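Local coordinates for protein taurine:2-oxoglutarate aminotransferase (Bifidobacterium kashiwanohense PV20-2, PDB 6JIX) that probably transfers the amino group of taurine to 2-oxoglutarate, using pyridoxal 5'-phosphate as its cofactor, at residues Ser59-Glu64 and Pro421-Ala426; Gly223-Ile228 and Gly411-Ile416; Phe370-Ile375 and Asn415-Pro420. All blocks are in the same frame, centred on the assembly; numbering follows the deposited sequence.

Contact 1: residues Ser59-Glu64 and Pro421-Ala426; sequences SNLGHE and PLIITA
Asn-60 and Pro-421 bring their backbones closest, CA to CA 4.9 Å, where two type I beta turns meet in this class-III, fold type I aminotransferase. One turn runs from Ser-59 to Gly-62 and the other from Pro-421 to Ile-424, each closed by its own backbone hydrogen bond. A single hydrogen bond joins them: Leu-422 N donates to Asn-60 O over 2.8 Å. It is bent, with 136° at the hydrogen, and the donor is tilted 25° from the carbonyl plane. Proline suits the start of its turn because its ring holds phi near the value the chain takes there, and the CB edge of the pyrrolidine meets the other turn, Pro-421 CB resting 3.8 Å from Gly-62 N.

Beyond the bond, the side chains of Asn-60 and Leu-422 run alongside each other in the same direction, with Asn-60 ND2 4.0 Å from Leu-422 CD1. The amide of Asn-60 has its main polar partner in Arg-260, whose NH2 binds OD1, while Leu-422 leans on Val-336 and Val-340 of helix 336-357. Leu-61 sets off away from the facing turn toward Tyr-330 and Tyr-331 of helix 318-333, yet its CD2 still reaches Ile-423.

Ile-423 points at the opposite loop and crosses the Leu-61 side chain at about a right angle, its CG2 4.0 Å from Leu-61 CD2. With CG1 lodged between the backbone N and carbonyl carbon (chi1 63°), the extended arm ends against the peptide joining Leu-61 to Gly-62. Cutting this side chain back to an alanine would probably uncover that peptide and cost Leu-61 CD2 this one neighbour. Gly-62 has a positive phi, and a beta carbon on it would collide with the isoleucine tip; instead, Ile-423 CD1 packs 3.8 Å from Gly-62 CA.

Contact 2: residues Gly223-Ile228 and Gly411-Ile416; sequences GANGVI and GRETNI
Arg-412 lays the aliphatic part of its side chain along Ala-224, with Arg-412 CD 4.1 Å from Ala-224 CB, and a methyl group is small enough to let the chain pass so near. CB and CG of the arginine run beside the carbonyl oxygen of Ala-224. With CG anti to its own carbonyl carbon (chi1 -74°) and the chain bent at chi3 (65°), the guanidinium is carried past the alanine to the side chain of Asn-225.

Asn-225 ND2 lies obliquely off that guanidinium, 4.3 Å from Arg-412 NE. Between the two side chains a water, in plane at the guanidinium edge, does the joining. It accepts from Arg-412 NE at 2.6 Å and donates both to Asn-225 OD1 at 2.9 Å and to Glu-413 OE2 at 2.7 Å. Three side chains are thus tied through one oxygen, and no direct hydrogen bond links the two segments. Outside partners hold the same groups: Asp-156 receives Asn-225 ND2, while Glu-413 takes His-389 N on OE1 and Trp-157 NE1 on OE2.

Farther along, the Asn-415 amide comes over Gly-226, with Asn-415 CG 4.0 Å from Gly-226 CA. A side chain on this glycine would run into that amide and, at the local backbone angles, into the preceding carbonyl. Each loop has its own backbone bonds. Gly-223 O accepts from Gly-226 N and Val-227 N, and a type II' beta turn from Arg-412 to Asn-415 brings both Arg-412 and Glu-413 round to the water.

The contact joins a loop beside the pyridoxal phosphate to the small three-stranded sheet. Residues 223-228 lie between strand 213-219 of the seven-stranded sheet and helix 234-245; residues 411-416 enter strand 415-418 at Asn-415, and Ile-416 turns to helix 395-404.

Contact 3: residues Phe370-Ile375 and Asn415-Pro420; sequences FSALTI and NINICP
Ser-371, Leu-373, Ile-416 and Ile-418 line one face of an antiparallel strand pair whose short axes lie 4.5 Å apart. Ser-371 with Ile-418 and Leu-373 with Ile-416 are hydrogen-bonded pairs: Ile-418 N donates to Ser-371 O, and Leu-373 and Ile-416 exchange N-H to O bonds. On this face the branched side chains pack against one another. Leu-373 and Ile-418 pass at a slant, Ile-418 CD1 fitting against Leu-373 CG at 4.1 Å, and at the far end Ile-375 CG1 rests 3.8 Å from Ile-416 CG1. Ser-371 suits its place because it is small and polar: held between its backbone N and carbonyl carbon (chi1 86°), its OG donates to Ile-418 O at 2.6 Å, in the carbonyl plane on a lone pair.

On the other face, the small Ala-372 methyl sits beside Asn-417, a non-hydrogen-bonded pair with CA atoms 4.3 Å apart. Past the strand end, Cys-419 SG makes an oblique sulfur-aromatic contact with Phe-370, 3.7 Å from its CD1.

Strand 370-376 lies between 361-367 and 415-418. Leu-351 of helix 336-357 covers Ser-371, Leu-373 and Ile-418, while Met-395 of helix 395-404 covers Ile-375 and Ile-416.

Strand 415-418 and the chain that follows it tie the three contacts together. Contacts 2 and 3 share Asn-415 and Ile-416, have centres 7 Å apart and touch directly: Thr-414 OG1 probably hydrogen-bonds Ile-375 O, and Val-227 packs on Phe-370 and Ser-371. Contact 1 takes up the chain where contact 3 leaves it, with centres 17 Å apart. Contacts 1 and 2 do not touch, their nearest atoms about 12 Å apart. Contacts 2 and 3 come near the cofactor, the Ala-224 and Phe-370 side chains about 5 and 7 Å from pyridoxal phosphate, and Arg-412 is about 7 Å from a bound glutamate; contact 1 is farther, Asn-60 about 11 Å from the cofactor though about 6 Å from Lys-281.

Contact 1: residues Ser59-Glu64 and Pro421-Ala426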
loop_
_atom_site.group_PDB
_atom_site.type_symbol
_atom_site.label_atom_id
_atom_site.label_comp_id
_atom_site.label_asym_id
_atom_site.label_seq_id
_atom_site.Cartn_x
_atom_site.Cartn_y
_atom_site.Cartn_z
ATOM N N SER A 59 -3.260 -16.990 -0.475
ATOM C CA SER A 59 -4.573 -17.514 -0.861
ATOM C C SER A 59 -5.002 -18.623 0.107
ATOM O O SER A 59 -5.215 -19.778 -0.259
ATOM C CB SER A 59 -4.527 -17.996 -2.302
ATOM O OG SER A 59 -4.203 -16.912 -3.169
ATOM N N ASN A 60 -5.229 -18.216 1.359
ATOM C CA ASN A 60 -5.363 -19.166 2.454
ATOM C C ASN A 60 -6.589 -20.066 2.298
ATOM O O ASN A 60 -6.572 -21.220 2.751
ATOM C CB ASN A 60 -5.414 -18.401 3.778
ATOM C CG ASN A 60 -4.017 -18.081 4.326
ATOM O OD1 ASN A 60 -3.024 -18.125 3.602
ATOM N ND2 ASN A 60 -3.946 -17.766 5.612
ATOM N N LEU A 61 -7.675 -19.549 1.717
ATOM C CA LEU A 61 -8.896 -20.321 1.512
ATOM C C LEU A 61 -9.069 -20.767 0.062
ATOM O O LEU A 61 -10.204 -20.938 -0.401
ATOM C CB LEU A 61 -10.115 -19.516 1.963
ATOM C CG LEU A 61 -10.139 -19.238 3.462
ATOM C CD1 LEU A 61 -11.348 -18.409 3.850
ATOM C CD2 LEU A 61 -10.120 -20.567 4.211
ATOM N N GLY A 62 -7.964 -20.975 -0.658
ATOM C CA GLY A 62 -8.055 -21.308 -2.056
ATOM C C GLY A 62 -8.504 -20.105 -2.867
ATOM O O GLY A 62 -8.489 -18.962 -2.416
ATOM N N HIS A 63 -8.905 -20.391 -4.100
ATOM C CA HIS A 63 -9.321 -19.372 -5.050
ATOM C C HIS A 63 -10.825 -19.438 -5.304
ATOM O O HIS A 63 -11.436 -20.512 -5.281
ATOM C CB HIS A 63 -8.536 -19.528 -6.353
ATOM C CG HIS A 63 -7.050 -19.462 -6.157
ATOM N ND1 HIS A 63 -6.384 -18.281 -5.895
ATOM C CD2 HIS A 63 -6.109 -20.436 -6.146
ATOM C CE1 HIS A 63 -5.093 -18.528 -5.768
ATOM N NE2 HIS A 63 -4.899 -19.827 -5.915
ATOM N N GLU A 64 -11.426 -18.267 -5.510
ATOM C CA GLU A 64 -12.835 -18.151 -5.892
ATOM C C GLU A 64 -13.765 -18.786 -4.862
ATOM O O GLU A 64 -14.895 -19.168 -5.187
ATOM C CB GLU A 64 -13.090 -18.752 -7.277
ATOM C CG GLU A 64 -12.462 -17.950 -8.393
ATOM C CD GLU A 64 -13.207 -16.673 -8.673
ATOM O OE1 GLU A 64 -14.272 -16.764 -9.298
ATOM O OE2 GLU A 64 -12.742 -15.586 -8.280
ATOM N N PRO A 421 -3.021 -24.272 0.141
ATOM C CA PRO A 421 -4.195 -23.618 0.728
ATOM C C PRO A 421 -4.749 -24.411 1.903
ATOM O O PRO A 421 -4.749 -25.644 1.900
ATOM C CB PRO A 421 -5.189 -23.557 -0.437
ATOM C CG PRO A 421 -4.332 -23.652 -1.657
ATOM C CD PRO A 421 -3.197 -24.543 -1.292
ATOM N N LEU A 422 -5.218 -23.673 2.915
ATOM C CA LEU A 422 -5.736 -24.251 4.144
ATOM C C LEU A 422 -6.943 -25.138 3.906
ATOM O O LEU A 422 -7.329 -25.873 4.820
ATOM C CB LEU A 422 -6.113 -23.136 5.128
ATOM C CG LEU A 422 -4.983 -22.148 5.473
ATOM C CD1 LEU A 422 -5.264 -21.369 6.749
ATOM C CD2 LEU A 422 -3.651 -22.883 5.580
ATOM N N ILE A 423 -7.549 -25.094 2.714
ATOM C CA ILE A 423 -8.695 -25.947 2.416
ATOM C C ILE A 423 -8.297 -27.234 1.713
ATOM O O ILE A 423 -9.178 -28.042 1.389
ATOM C CB ILE A 423 -9.759 -25.222 1.554
ATOM C CG1 ILE A 423 -9.189 -24.846 0.184
ATOM C CG2 ILE A 423 -10.327 -24.010 2.281
ATOM C CD1 ILE A 423 -10.184 -24.144 -0.694
ATOM N N ILE A 424 -7.008 -27.431 1.423
ATOM C CA ILE A 424 -6.581 -28.667 0.780
ATOM C C ILE A 424 -7.024 -29.877 1.615
ATOM O O ILE A 424 -7.046 -29.843 2.853
ATOM C CB ILE A 424 -5.060 -28.661 0.552
ATOM C CG1 ILE A 424 -4.705 -29.561 -0.640
ATOM C CG2 ILE A 424 -4.330 -29.070 1.821
ATOM C CD1 ILE A 424 -3.241 -29.535 -1.005
ATOM N N THR A 425 -7.372 -30.959 0.932
ATOM C CA THR A 425 -7.864 -32.154 1.596
ATOM C C THR A 425 -6.753 -33.184 1.640
ATOM O O THR A 425 -5.758 -33.079 0.913
ATOM C CB THR A 425 -9.076 -32.721 0.857
ATOM O OG1 THR A 425 -8.664 -33.155 -0.448
ATOM C CG2 THR A 425 -10.155 -31.647 0.737
ATOM N N ALA A 426 -6.931 -34.184 2.508
ATOM C CA ALA A 426 -5.976 -35.288 2.558
ATOM C C ALA A 426 -5.763 -35.895 1.172
ATOM O O ALA A 426 -4.621 -36.109 0.747
ATOM C CB ALA A 426 -6.440 -36.354 3.554
#

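Contact 2: residues Gly223-Ile228 and Gly411-Ile416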
loop_
_atom_site.group_PDB
_atom_site.type_symbol
_atom_site.label_atom_id
_atom_site.label_comp_id
_atom_site.label_asym_id
_atom_site.label_seq_id
_atom_site.Cartn_x
_atom_site.Cartn_y
_atom_site.Cartn_z
ATOM N N GLY A 223 9.192 -16.370 7.498
ATOM C CA GLY A 223 8.452 -17.027 6.443
ATOM C C GLY A 223 9.118 -17.153 5.091
ATOM O O GLY A 223 9.674 -18.208 4.765
ATOM N N ALA A 224 9.053 -16.098 4.275
ATOM C CA ALA A 224 9.544 -16.234 2.908
ATOM C C ALA A 224 10.984 -16.714 2.900
ATOM O O ALA A 224 11.385 -17.469 2.007
ATOM C CB ALA A 224 9.392 -14.916 2.146
ATOM N N ASN A 225 11.753 -16.344 3.920
ATOM C CA ASN A 225 13.150 -16.740 4.011
ATOM C C ASN A 225 13.325 -18.138 4.597
ATOM O O ASN A 225 14.447 -18.488 4.986
ATOM C CB ASN A 225 13.946 -15.717 4.832
ATOM C CG ASN A 225 14.442 -14.565 3.989
ATOM O OD1 ASN A 225 15.582 -14.563 3.516
ATOM N ND2 ASN A 225 13.584 -13.577 3.786
ATOM N N GLY A 226 12.254 -18.929 4.685
ATOM C CA GLY A 226 12.435 -20.361 4.853
ATOM C C GLY A 226 11.676 -21.088 5.941
ATOM O O GLY A 226 12.083 -22.179 6.322
ATOM N N VAL A 227 10.584 -20.525 6.445
ATOM C CA VAL A 227 9.832 -21.149 7.534
ATOM C C VAL A 227 10.815 -21.563 8.615
ATOM O O VAL A 227 10.893 -22.738 8.989
ATOM C CB VAL A 227 9.003 -22.353 7.040
ATOM C CG1 VAL A 227 8.004 -22.782 8.090
ATOM C CG2 VAL A 227 8.279 -22.000 5.755
ATOM N N ILE A 228 11.560 -20.596 9.140
ATOM C CA ILE A 228 12.644 -20.873 10.083
ATOM C C ILE A 228 12.018 -20.899 11.474
ATOM O O ILE A 228 11.986 -19.899 12.190
ATOM C CB ILE A 228 13.782 -19.862 9.965
ATOM C CG1 ILE A 228 14.095 -19.601 8.485
ATOM C CG2 ILE A 228 15.031 -20.387 10.665
ATOM C CD1 ILE A 228 14.789 -18.286 8.209
ATOM N N GLY A 411 10.472 -20.543 -3.533
ATOM C CA GLY A 411 11.344 -20.573 -2.376
ATOM C C GLY A 411 12.243 -19.360 -2.410
ATOM O O GLY A 411 12.254 -18.593 -3.375
ATOM N N ARG A 412 12.958 -19.164 -1.311
ATOM C CA ARG A 412 14.030 -18.184 -1.241
ATOM C C ARG A 412 15.285 -18.889 -0.762
ATOM O O ARG A 412 15.226 -19.955 -0.141
ATOM C CB ARG A 412 13.673 -17.008 -0.322
ATOM C CG ARG A 412 12.651 -16.049 -0.970
ATOM C CD ARG A 412 12.623 -14.693 -0.288
ATOM N NE ARG A 412 13.891 -13.992 -0.448
ATOM C CZ ARG A 412 14.145 -13.144 -1.436
ATOM N NH1 ARG A 412 13.215 -12.879 -2.350
ATOM N NH2 ARG A 412 15.330 -12.565 -1.507
ATOM N N GLU A 413 16.434 -18.324 -1.108
ATOM C CA GLU A 413 17.716 -18.847 -0.627
ATOM C C GLU A 413 17.824 -20.320 -1.011
ATOM O O GLU A 413 17.819 -20.631 -2.217
ATOM C CB GLU A 413 17.824 -18.558 0.874
ATOM C CG GLU A 413 18.060 -17.098 1.232
ATOM C CD GLU A 413 18.747 -16.312 0.122
ATOM O OE1 GLU A 413 19.787 -16.778 -0.418
ATOM O OE2 GLU A 413 18.242 -15.217 -0.206
ATOM N N THR A 414 17.951 -21.241 -0.057
ATOM C CA THR A 414 18.228 -22.649 -0.306
ATOM C C THR A 414 17.012 -23.514 0.013
ATOM O O THR A 414 17.160 -24.715 0.269
ATOM C CB THR A 414 19.458 -23.107 0.508
ATOM O OG1 THR A 414 20.103 -24.222 -0.115
ATOM C CG2 THR A 414 19.096 -23.525 1.931
ATOM N N ASN A 415 15.809 -22.923 -0.003
ATOM C CA ASN A 415 14.604 -23.591 0.474
ATOM C C ASN A 415 13.565 -23.765 -0.613
ATOM O O ASN A 415 13.481 -22.986 -1.566
ATOM C CB ASN A 415 13.965 -22.836 1.628
ATOM C CG ASN A 415 14.960 -22.511 2.691
ATOM O OD1 ASN A 415 15.487 -21.388 2.752
ATOM N ND2 ASN A 415 15.280 -23.505 3.513
ATOM N N ILE A 416 12.771 -24.815 -0.433
ATOM C CA ILE A 416 11.509 -25.003 -1.125
ATOM C C ILE A 416 10.410 -24.850 -0.090
ATOM O O ILE A 416 10.438 -25.505 0.960
ATOM C CB ILE A 416 11.430 -26.370 -1.826
ATOM C CG1 ILE A 416 12.695 -26.612 -2.656
ATOM C CG2 ILE A 416 10.232 -26.393 -2.730
ATOM C CD1 ILE A 416 12.724 -27.918 -3.396
HETATM O O HOH W 1 16.209 -13.675 0.793
#

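Contact 3: residues Phe370-Ile375 and Asn415-Pro420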
loop_
_atom_site.group_PDB
_atom_site.type_symbol
_atom_site.label_atom_id
_atom_site.label_comp_id
_atom_site.label_asym_id
_atom_site.label_seq_id
_atom_site.Cartn_x
_atom_site.Cartn_y
_atom_site.Cartn_z
ATOM N N PHE A 370 2.452 -24.686 7.001
ATOM C CA PHE A 370 3.554 -23.728 6.869
ATOM C C PHE A 370 4.858 -24.526 6.970
ATOM O O PHE A 370 5.300 -24.875 8.073
ATOM C CB PHE A 370 3.452 -22.663 7.964
ATOM C CG PHE A 370 4.140 -21.366 7.640
ATOM C CD1 PHE A 370 4.167 -20.868 6.340
ATOM C CD2 PHE A 370 4.747 -20.624 8.648
ATOM C CE1 PHE A 370 4.803 -19.649 6.054
ATOM C CE2 PHE A 370 5.383 -19.411 8.368
ATOM C CZ PHE A 370 5.413 -18.925 7.069
ATOM N N SER A 371 5.504 -24.788 5.835
ATOM C CA SER A 371 6.553 -25.800 5.806
ATOM C C SER A 371 7.583 -25.466 4.741
ATOM O O SER A 371 7.297 -24.743 3.782
ATOM C CB SER A 371 5.962 -27.191 5.532
ATOM O OG SER A 371 5.830 -27.410 4.134
ATOM N N ALA A 372 8.785 -26.023 4.915
ATOM C CA ALA A 372 9.884 -25.807 3.981
ATOM C C ALA A 372 10.924 -26.914 4.121
ATOM O O ALA A 372 11.094 -27.508 5.191
ATOM C CB ALA A 372 10.546 -24.440 4.199
ATOM N N LEU A 373 11.638 -27.162 3.029
ATOM C CA LEU A 373 12.768 -28.074 3.001
ATOM C C LEU A 373 14.055 -27.294 2.753
ATOM O O LEU A 373 14.103 -26.425 1.866
ATOM C CB LEU A 373 12.583 -29.127 1.914
ATOM C CG LEU A 373 11.340 -30.014 2.039
ATOM C CD1 LEU A 373 11.304 -31.028 0.894
ATOM C CD2 LEU A 373 11.255 -30.702 3.404
ATOM N N THR A 374 15.094 -27.594 3.538
ATOM C CA THR A 374 16.429 -27.080 3.254
ATOM C C THR A 374 17.135 -28.033 2.295
ATOM O O THR A 374 17.378 -29.199 2.629
ATOM C CB THR A 374 17.246 -26.888 4.526
ATOM O OG1 THR A 374 16.572 -25.968 5.396
ATOM C CG2 THR A 374 18.590 -26.316 4.153
ATOM N N ILE A 375 17.450 -27.535 1.104
ATOM C CA ILE A 375 18.106 -28.314 0.060
ATOM C C ILE A 375 19.616 -28.133 0.190
ATOM O O ILE A 375 20.116 -27.007 0.313
ATOM C CB ILE A 375 17.610 -27.877 -1.329
ATOM C CG1 ILE A 375 16.082 -27.901 -1.363
ATOM C CG2 ILE A 375 18.175 -28.767 -2.406
ATOM C CD1 ILE A 375 15.477 -29.199 -0.873
ATOM N N ASN A 415 15.809 -22.923 -0.003
ATOM C CA ASN A 415 14.604 -23.591 0.474
ATOM C C ASN A 415 13.565 -23.765 -0.613
ATOM O O ASN A 415 13.481 -22.986 -1.566
ATOM C CB ASN A 415 13.965 -22.836 1.628
ATOM C CG ASN A 415 14.960 -22.511 2.691
ATOM O OD1 ASN A 415 15.487 -21.388 2.752
ATOM N ND2 ASN A 415 15.280 -23.505 3.513
ATOM N N ILE A 416 12.771 -24.815 -0.433
ATOM C CA ILE A 416 11.509 -25.003 -1.125
ATOM C C ILE A 416 10.410 -24.850 -0.090
ATOM O O ILE A 416 10.438 -25.505 0.960
ATOM C CB ILE A 416 11.430 -26.370 -1.826
ATOM C CG1 ILE A 416 12.695 -26.612 -2.656
ATOM C CG2 ILE A 416 10.232 -26.393 -2.730
ATOM C CD1 ILE A 416 12.724 -27.918 -3.396
ATOM N N ASN A 417 9.463 -23.965 -0.368
ATOM C CA ASN A 417 8.298 -23.846 0.490
ATOM C C ASN A 417 7.250 -24.865 0.087
ATOM O O ASN A 417 7.110 -25.212 -1.090
ATOM C CB ASN A 417 7.685 -22.446 0.404
ATOM C CG ASN A 417 8.651 -21.364 0.830
ATOM O OD1 ASN A 417 9.415 -21.548 1.778
ATOM N ND2 ASN A 417 8.620 -20.222 0.136
ATOM N N ILE A 418 6.503 -25.336 1.078
ATOM C CA ILE A 418 5.272 -26.061 0.834
ATOM C C ILE A 418 4.239 -25.430 1.760
ATOM O O ILE A 418 4.249 -25.664 2.973
ATOM C CB ILE A 418 5.406 -27.567 1.055
ATOM C CG1 ILE A 418 6.479 -28.131 0.117
ATOM C CG2 ILE A 418 4.079 -28.243 0.764
ATOM C CD1 ILE A 418 7.878 -28.286 0.767
ATOM N N CYS A 419 3.376 -24.587 1.194
ATOM C CA CYS A 419 2.365 -23.844 1.942
ATOM C C CYS A 419 1.070 -23.891 1.146
ATOM O O CYS A 419 0.612 -22.873 0.606
ATOM C CB CYS A 419 2.815 -22.402 2.176
ATOM S SG CYS A 419 4.444 -22.229 2.910
ATOM N N PRO A 420 0.442 -25.066 1.065
ATOM C CA PRO A 420 -0.773 -25.217 0.251
ATOM C C PRO A 420 -1.963 -24.537 0.901
ATOM O O PRO A 420 -1.952 -24.248 2.106
ATOM C CB PRO A 420 -0.969 -26.739 0.196
ATOM C CG PRO A 420 -0.332 -27.232 1.476
ATOM C CD PRO A 420 0.851 -26.330 1.707
#